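Local coordinates for CELL WALL surface anchor family protein (Streptococcus pneumoniae, PDB 2WW8), which forms the adhesin of the pneumococcal pilus and probably mediates attachment to host cells through an integrin I-like domain, at residues A[179-182]-A[187-190]; A[206-211]-A[598-603]; A[480-485]-A[490-495]. One frame throughout, in Å; residues are numbered along the deposited sequence. Where two conformers were deposited one is given.

Contact 1 (A[179-182]-A[187-190]); sequences PYER and GTLS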
loop_
_atom_site.group_PDB
_atom_site.type_symbol
_atom_site.label_atom_id
_atom_site.label_comp_id
_atom_site.label_asym_id
_atom_site.label_seq_id
_atom_site.Cartn_x
_atom_site.Cartn_y
_atom_site.Cartn_z
ATOM N N PRO A 179 -5.601 -3.675 -7.356
ATOM C CA PRO A 179 -5.054 -3.111 -6.110
ATOM C C PRO A 179 -6.065 -2.882 -5.001
ATOM O O PRO A 179 -7.270 -2.806 -5.276
ATOM C CB PRO A 179 -4.444 -1.769 -6.556
ATOM C CG PRO A 179 -5.063 -1.439 -7.778
ATOM C CD PRO A 179 -5.353 -2.771 -8.492
ATOM N N TYR A 180 -5.571 -2.728 -3.769
ATOM C CA TYR A 180 -6.438 -2.685 -2.618
ATOM C C TYR A 180 -6.684 -1.200 -2.373
ATOM O O TYR A 180 -7.599 -0.861 -1.654
ATOM C CB TYR A 180 -5.868 -3.442 -1.400
ATOM C CG TYR A 180 -4.645 -2.859 -0.721
ATOM C CD1 TYR A 180 -3.356 -3.228 -1.117
ATOM C CD2 TYR A 180 -4.794 -1.925 0.324
ATOM C CE1 TYR A 180 -2.226 -2.696 -0.472
ATOM C CE2 TYR A 180 -3.683 -1.326 0.947
ATOM C CZ TYR A 180 -2.404 -1.740 0.536
ATOM O OH TYR A 180 -1.326 -1.181 1.154
ATOM N N GLU A 181 -5.873 -0.342 -2.979
ATOM C CA GLU A 181 -6.087 1.089 -2.946
ATOM C C GLU A 181 -6.755 1.621 -4.233
ATOM O O GLU A 181 -6.307 1.331 -5.345
ATOM C CB GLU A 181 -4.747 1.756 -2.646
ATOM C CG GLU A 181 -4.851 3.289 -2.669
ATOM C CD GLU A 181 -3.596 3.956 -2.057
ATOM O OE1 GLU A 181 -2.639 4.250 -2.813
ATOM O OE2 GLU A 181 -3.559 4.173 -0.815
ATOM N N ARG A 182 -7.831 2.383 -4.071
ATOM C CA ARG A 182 -8.622 2.933 -5.154
ATOM C C ARG A 182 -8.451 4.458 -5.232
ATOM O O ARG A 182 -8.658 5.188 -4.244
ATOM C CB ARG A 182 -10.103 2.578 -4.897
ATOM C CG ARG A 182 -11.040 2.873 -6.071
ATOM C CD ARG A 182 -12.500 2.732 -5.603
ATOM N NE ARG A 182 -13.372 2.689 -6.793
ATOM C CZ ARG A 182 -14.695 2.859 -6.776
ATOM N NH1 ARG A 182 -15.286 3.157 -5.634
ATOM N NH2 ARG A 182 -15.410 2.799 -7.893
ATOM N N GLY A 187 -9.572 11.765 -3.459
ATOM C CA GLY A 187 -8.262 11.324 -2.937
ATOM C C GLY A 187 -8.072 9.856 -3.188
ATOM O O GLY A 187 -8.081 9.436 -4.334
ATOM N N THR A 188 -7.880 9.065 -2.142
ATOM C CA THR A 188 -7.789 7.622 -2.339
ATOM C C THR A 188 -8.484 6.930 -1.146
ATOM O O THR A 188 -8.676 7.538 -0.087
ATOM C CB THR A 188 -6.313 7.176 -2.339
ATOM O OG1 THR A 188 -5.833 7.284 -1.000
ATOM C CG2 THR A 188 -5.423 8.037 -3.295
ATOM N N LEU A 189 -8.882 5.672 -1.318
ATOM C CA LEU A 189 -9.361 4.901 -0.204
ATOM C C LEU A 189 -8.802 3.494 -0.392
ATOM O O LEU A 189 -8.341 3.153 -1.506
ATOM C CB LEU A 189 -10.904 4.943 -0.022
ATOM C CG LEU A 189 -11.775 4.559 -1.228
ATOM C CD1 LEU A 189 -11.695 3.035 -1.424
ATOM C CD2 LEU A 189 -13.255 4.957 -1.079
ATOM N N SER A 190 -8.818 2.707 0.693
ATOM C CA SER A 190 -8.240 1.358 0.621
ATOM C C SER A 190 -8.836 0.465 1.671
ATOM O O SER A 190 -9.193 0.919 2.744
ATOM C CB SER A 190 -6.703 1.363 0.691
ATOM O OG SER A 190 -6.242 1.532 2.033
HETATM O O HOH W 1 -5.830 5.351 0.812
#
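The carbonyl O of Leu189 takes a short, nearly straight bond from Arg182 N (2.7 Å, 169° at the hydrogen), and the same O also meets the CA-H of Glu181. This is the closing end of an antiparallel beta hairpin between strands 171-184 and 187-196. Arg182 and Leu189 form a hydrogen-bonded pair, completed by Leu189 N to Arg182 O at 3.0 Å; Glu181 and Ser190 follow as a non-hydrogen-bonded pair with their CA atoms 4.2 Å apart. On the Arg182-Leu189 face, CD1 of Leu189 packs on the CB of Arg182 at 3.8 Å. The arginine chain runs on extended, its CG anti to the backbone N (chi1 -170°), and carries the guanidinium away from the hairpin to a salt bridge with Asp153 and a cation-pi contact with Tyr151. On the other face the CB of Glu181 lies 3.9 Å from the CB of Ser190, whose hydroxyl is bonded to Thr209. Beyond it the glutamate chain crosses Thr188 obliquely, without a direct bond: one water donates to OE2 of Glu181 and is hydrogen-bonded to OG1 of Thr188 (2.6 Å), which is also hydrogen-bonded to Ser211.

Contact 2 (A[206-211]-A[598-603]); sequences IELTVS and ITDPMG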
loop_
_atom_site.group_PDB
_atom_site.type_symbol
_atom_site.label_atom_id
_atom_site.label_comp_id
_atom_site.label_asym_id
_atom_site.label_seq_id
_atom_site.Cartn_x
_atom_site.Cartn_y
_atom_site.Cartn_z
ATOM N N ILE A 206 -7.904 -6.381 9.579
ATOM C CA ILE A 206 -8.444 -5.627 8.473
ATOM C C ILE A 206 -7.943 -4.187 8.624
ATOM O O ILE A 206 -7.925 -3.649 9.726
ATOM C CB ILE A 206 -9.997 -5.592 8.501
ATOM C CG1 ILE A 206 -10.575 -7.012 8.555
ATOM C CG2 ILE A 206 -10.489 -4.976 7.211
ATOM C CD1 ILE A 206 -10.217 -7.836 7.359
ATOM N N GLU A 207 -7.574 -3.581 7.500
ATOM C CA GLU A 207 -7.120 -2.189 7.440
ATOM C C GLU A 207 -7.897 -1.425 6.369
ATOM O O GLU A 207 -7.976 -1.907 5.232
ATOM C CB GLU A 207 -5.620 -2.181 7.077
ATOM C CG GLU A 207 -5.022 -0.780 6.818
ATOM C CD GLU A 207 -3.777 -0.913 5.953
ATOM O OE1 GLU A 207 -3.871 -0.941 4.678
ATOM O OE2 GLU A 207 -2.715 -1.012 6.610
ATOM N N LEU A 208 -8.369 -0.219 6.705
ATOM C CA LEU A 208 -9.036 0.759 5.824
ATOM C C LEU A 208 -8.213 2.029 5.937
ATOM O O LEU A 208 -7.774 2.360 7.034
ATOM C CB LEU A 208 -10.473 1.061 6.279
ATOM C CG LEU A 208 -11.560 0.048 5.906
ATOM C CD1 LEU A 208 -11.414 -1.258 6.686
ATOM C CD2 LEU A 208 -12.949 0.696 6.092
ATOM N N THR A 209 -7.985 2.687 4.797
ATOM C CA THR A 209 -7.358 3.989 4.808
ATOM C C THR A 209 -8.166 4.940 3.912
ATOM O O THR A 209 -8.893 4.477 3.025
ATOM C CB THR A 209 -5.891 3.981 4.351
ATOM O OG1 THR A 209 -5.797 3.848 2.925
ATOM C CG2 THR A 209 -5.046 2.912 5.040
ATOM N N VAL A 210 -8.024 6.248 4.175
ATOM C CA VAL A 210 -8.671 7.286 3.395
ATOM C C VAL A 210 -7.665 8.437 3.371
ATOM O O VAL A 210 -7.084 8.774 4.392
ATOM C CB VAL A 210 -9.993 7.763 4.031
ATOM C CG1 VAL A 210 -10.546 8.916 3.194
ATOM C CG2 VAL A 210 -11.028 6.608 4.029
ATOM N N SER A 211 -7.444 8.997 2.190
ATOM C CA SER A 211 -6.586 10.168 2.053
ATOM C C SER A 211 -7.358 11.182 1.235
ATOM O O SER A 211 -8.160 10.815 0.343
ATOM C CB SER A 211 -5.281 9.778 1.378
ATOM O OG SER A 211 -5.487 9.751 -0.014
ATOM N N ILE A 598 -16.906 6.872 7.222
ATOM C CA ILE A 598 -16.789 5.529 6.658
ATOM C C ILE A 598 -17.877 4.657 7.261
ATOM O O ILE A 598 -18.026 4.661 8.486
ATOM C CB ILE A 598 -15.451 4.890 6.966
ATOM C CG1 ILE A 598 -14.314 5.706 6.368
ATOM C CG2 ILE A 598 -15.441 3.403 6.461
ATOM C CD1 ILE A 598 -12.942 5.317 6.874
ATOM N N THR A 599 -18.600 3.911 6.425
ATOM C CA THR A 599 -19.606 2.968 6.902
ATOM C C THR A 599 -19.155 1.580 6.482
ATOM O O THR A 599 -18.939 1.275 5.278
ATOM C CB THR A 599 -20.993 3.255 6.310
ATOM O OG1 THR A 599 -21.346 4.623 6.614
ATOM C CG2 THR A 599 -22.078 2.302 6.901
ATOM N N ASP A 600 -19.017 0.725 7.491
ATOM C CA ASP A 600 -18.339 -0.575 7.329
ATOM C C ASP A 600 -19.084 -1.697 8.071
ATOM O O ASP A 600 -18.705 -2.063 9.204
ATOM C CB ASP A 600 -16.882 -0.477 7.790
ATOM C CG ASP A 600 -16.085 -1.761 7.573
ATOM O OD1 ASP A 600 -16.532 -2.713 6.888
ATOM O OD2 ASP A 600 -14.968 -1.834 8.118
ATOM N N PRO A 601 -20.126 -2.266 7.414
ATOM C CA PRO A 601 -20.881 -3.391 7.982
ATOM C C PRO A 601 -20.041 -4.673 7.903
ATOM O O PRO A 601 -19.325 -4.886 6.892
ATOM C CB PRO A 601 -22.139 -3.484 7.102
ATOM C CG PRO A 601 -22.035 -2.483 6.026
ATOM C CD PRO A 601 -20.634 -1.867 6.087
ATOM N N MET A 602 -20.033 -5.471 8.978
ATOM C CA MET A 602 -19.423 -6.793 8.839
ATOM C C MET A 602 -20.182 -7.629 7.778
ATOM O O MET A 602 -21.424 -7.532 7.683
ATOM C CB MET A 602 -19.462 -7.487 10.196
ATOM C CG MET A 602 -18.633 -6.821 11.266
ATOM S SD MET A 602 -16.864 -6.556 10.946
ATOM C CE MET A 602 -16.851 -4.871 10.366
ATOM N N GLY A 603 -19.478 -8.448 6.991
ATOM C CA GLY A 603 -20.156 -9.460 6.134
ATOM C C GLY A 603 -20.968 -10.520 6.881
ATOM O O GLY A 603 -20.723 -10.750 8.078
#
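Val210 and Ile598 reach for each other tip to tip, CG2 of the valine 3.7 Å from CD1 of the isoleucine, and this is one half of the tightly packed part of the contact. The other half uses the second branch of Ile598: its CG2, anti to the backbone N, meets CD2 of Leu208 at 3.7 Å as the two side chains slide past each other in opposite directions. One isoleucine thus spans Leu208 and Val210, two residues apart and on the same side of the facing strand. The axes of 206-211 and 598-601 approach to 10.3 Å and run nearly antiparallel (162°). With that spacing, contact through side chains alone and separate sheet partners (187-196 and 673-682 for strand 203-218, 660-668 and 699-701 for strand 593-601), the two strands belong to beta layers packed face to face, as in a beta sandwich; the second lies in the Ig-like domain of the tip pilin family. Phe713 touches Leu208, Val210 and Ile598 alike. Toward Asp600 the contact thins and turns polar: less surface is buried, and a single carboxylate oxygen, OD2, meets the leucine, 3.8 Å from CD2 and 3.9 Å from CD1 of Leu208. Buried beside these methyls, OD2 is satisfied by the hydroxyl of Tyr678.

Contact 3 (A[480-485]-A[490-495]); sequences YAVIGD and GYIWLN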
loop_
_atom_site.group_PDB
_atom_site.type_symbol
_atom_site.label_atom_id
_atom_site.label_comp_id
_atom_site.label_asym_id
_atom_site.label_seq_id
_atom_site.Cartn_x
_atom_site.Cartn_y
_atom_site.Cartn_z
ATOM N N TYR A 480 47.299 52.414 -22.457
ATOM C CA TYR A 480 46.843 52.983 -21.197
ATOM C C TYR A 480 47.579 54.264 -20.776
ATOM O O TYR A 480 48.761 54.496 -21.072
ATOM C CB TYR A 480 46.932 51.915 -20.109
ATOM C CG TYR A 480 46.030 50.721 -20.338
ATOM C CD1 TYR A 480 44.710 50.786 -19.963
ATOM C CD2 TYR A 480 46.502 49.517 -20.803
ATOM C CE1 TYR A 480 43.863 49.757 -20.119
ATOM C CE2 TYR A 480 45.647 48.402 -20.950
ATOM C CZ TYR A 480 44.329 48.532 -20.613
ATOM O OH TYR A 480 43.387 47.511 -20.708
ATOM N N ALA A 481 46.856 55.094 -20.032
ATOM C CA ALA A 481 47.428 56.331 -19.504
ATOM C C ALA A 481 48.256 55.964 -18.277
ATOM O O ALA A 481 47.840 56.202 -17.134
ATOM C CB ALA A 481 46.250 57.291 -19.128
ATOM N N VAL A 482 49.431 55.379 -18.493
ATOM C CA VAL A 482 50.302 55.023 -17.383
ATOM C C VAL A 482 51.119 56.236 -16.879
ATOM O O VAL A 482 51.790 56.949 -17.629
ATOM C CB VAL A 482 51.224 53.819 -17.763
ATOM C CG1 VAL A 482 51.734 53.163 -16.494
ATOM C CG2 VAL A 482 50.431 52.736 -18.510
ATOM N N ILE A 483 51.106 56.489 -15.584
ATOM C CA ILE A 483 51.994 57.496 -15.013
ATOM C C ILE A 483 53.160 56.764 -14.310
ATOM O O ILE A 483 52.922 55.846 -13.530
ATOM C CB ILE A 483 51.229 58.412 -14.031
ATOM C CG1 ILE A 483 50.101 59.179 -14.787
ATOM C CG2 ILE A 483 52.198 59.361 -13.268
ATOM C CD1 ILE A 483 49.074 59.725 -13.851
ATOM N N GLY A 484 54.383 57.100 -14.651
ATOM C CA GLY A 484 55.521 56.526 -13.961
ATOM C C GLY A 484 56.562 56.278 -15.025
ATOM O O GLY A 484 56.620 57.043 -15.992
ATOM N N ASP A 485 57.391 55.245 -14.848
ATOM C CA ASP A 485 58.526 54.994 -15.753
ATOM C C ASP A 485 58.949 53.507 -15.706
ATOM O O ASP A 485 58.501 52.759 -14.798
ATOM C CB ASP A 485 59.671 55.926 -15.397
ATOM C CG ASP A 485 60.274 55.621 -14.017
ATOM O OD1 ASP A 485 60.870 54.524 -13.788
ATOM O OD2 ASP A 485 60.187 56.503 -13.133
ATOM N N GLY A 490 54.692 52.325 -12.160
ATOM C CA GLY A 490 53.750 53.444 -12.072
ATOM C C GLY A 490 52.340 53.013 -11.711
ATOM O O GLY A 490 52.147 52.056 -10.949
ATOM N N TYR A 491 51.352 53.727 -12.251
ATOM C CA TYR A 491 49.963 53.548 -11.858
ATOM C C TYR A 491 49.058 54.132 -12.983
ATOM O O TYR A 491 49.534 54.902 -13.813
ATOM C CB TYR A 491 49.711 54.165 -10.465
ATOM C CG TYR A 491 49.927 55.656 -10.372
ATOM C CD1 TYR A 491 51.170 56.193 -10.022
ATOM C CD2 TYR A 491 48.876 56.541 -10.617
ATOM C CE1 TYR A 491 51.368 57.577 -9.927
ATOM C CE2 TYR A 491 49.066 57.918 -10.547
ATOM C CZ TYR A 491 50.281 58.425 -10.201
ATOM O OH TYR A 491 50.362 59.813 -10.171
ATOM N N ILE A 492 47.800 53.697 -13.006
ATOM C CA ILE A 492 46.790 54.092 -13.953
ATOM C C ILE A 492 45.599 54.556 -13.101
ATOM O O ILE A 492 45.031 53.747 -12.343
ATOM C CB ILE A 492 46.345 52.898 -14.877
ATOM C CG1 ILE A 492 47.539 52.413 -15.733
ATOM C CG2 ILE A 492 45.122 53.372 -15.730
ATOM C CD1 ILE A 492 47.272 51.056 -16.490
ATOM N N TRP A 493 45.267 55.842 -13.206
ATOM C CA TRP A 493 44.086 56.297 -12.463
ATOM C C TRP A 493 42.845 55.608 -12.978
ATOM O O TRP A 493 42.651 55.534 -14.202
ATOM C CB TRP A 493 43.871 57.796 -12.671
ATOM C CG TRP A 493 44.886 58.689 -12.002
ATOM C CD1 TRP A 493 45.718 59.597 -12.628
ATOM C CD2 TRP A 493 45.164 58.789 -10.596
ATOM N NE1 TRP A 493 46.481 60.238 -11.691
ATOM C CE2 TRP A 493 46.177 59.756 -10.441
ATOM C CE3 TRP A 493 44.669 58.142 -9.464
ATOM C CZ2 TRP A 493 46.693 60.121 -9.182
ATOM C CZ3 TRP A 493 45.176 58.506 -8.194
ATOM C CH2 TRP A 493 46.190 59.494 -8.069
ATOM N N LEU A 494 41.993 55.126 -12.067
ATOM C CA LEU A 494 40.775 54.436 -12.443
ATOM C C LEU A 494 39.475 55.249 -12.408
ATOM O O LEU A 494 39.243 56.018 -11.454
ATOM C CB LEU A 494 40.551 53.193 -11.570
ATOM C CG LEU A 494 41.705 52.189 -11.489
ATOM C CD1 LEU A 494 41.437 51.129 -10.435
ATOM C CD2 LEU A 494 42.066 51.593 -12.895
ATOM N N ASN A 495 38.623 54.980 -13.392
ATOM C CA ASN A 495 37.308 55.610 -13.473
ATOM C C ASN A 495 36.331 54.464 -13.687
ATOM O O ASN A 495 36.699 53.415 -14.246
ATOM C CB ASN A 495 37.149 56.548 -14.689
ATOM C CG ASN A 495 37.742 57.922 -14.505
ATOM O OD1 ASN A 495 38.268 58.305 -13.462
ATOM N ND2 ASN A 495 37.633 58.710 -15.568
HETATM O O HOH W 2 46.327 57.590 -15.434
#
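The phenol ring of Tyr491 carries the side chain of Ile483 on one face, CB standing 4.1 Å from the ring centroid and only 18° off its normal, a CH-pi contact. CG2 of Ile483 continues over the hydroxyl end, 3.6 Å from Tyr491 OH. At the rim of the same ring, in its plane, lies NE1 of Trp493, while CE2 of Tyr491 sits over one face of the indole, offset toward its rim; the two aromatic groups are therefore turned steeply against each other. Ile483 CD1 comes within 3.4 Å of Trp493 NE1 and so touches both rings. The tyrosine meets the isoleucine because its CG stands between the backbone N and the carbonyl carbon (chi1 62°), which swings the ring across to segment 480-485. Two antiparallel bridges, Ile483 with Tyr491 and Gly484 with Gly490, make a short beta hairpin arrangement leading into strand 489-496. In the first, a hydrogen-bonded pair, Ile483 N to Tyr491 O is 2.9 Å and almost straight (172°), the return bond from Tyr491 N more bent. In the second the CA atoms approach to 4.0 Å; a CB on either glycine would point into the other's CA, and one on Gly490 also into Ile483 O. Toward Tyr480 the chain makes an inverse gamma turn centred on Ala481, and direct pairing gives way to a water that donates to Ala481 O and accepts from Trp493 N. On the side of Val482 and Tyr480, Ile492 packs with its CD1 3.7 Å from the CB of Tyr480 and its CG1 against CG2 of Val482. Met475 of helix 469-477 touches all three of these side chains, and the hydroxyl of Tyr480 is hydrogen-bonded to Arg298 O.

Overall arrangement
From the N terminus, contact 1 comes first and closes the tight turn between strands 171-184 and 187-196. The chain then enters strand 203-218, the next neighbour in that sheet, where contact 2 opens; side-chain hydroxyls of the two contacts meet across the border between strands 187-196 and 203-218, their centres 11 Å apart. Contact 2 closes only after some 390 residues, when strand 593-601 packs on strand 203-218. Within that long excursion lie the five-stranded parallel sheet with its helices and, nested, contact 3, which folds the loop after helix 469-477 onto strand 489-496, a member of the antiparallel sheet with 284-292 and 461-467. Its nearest atoms are about 62 Å from contact 2 and about 63 Å from contact 1.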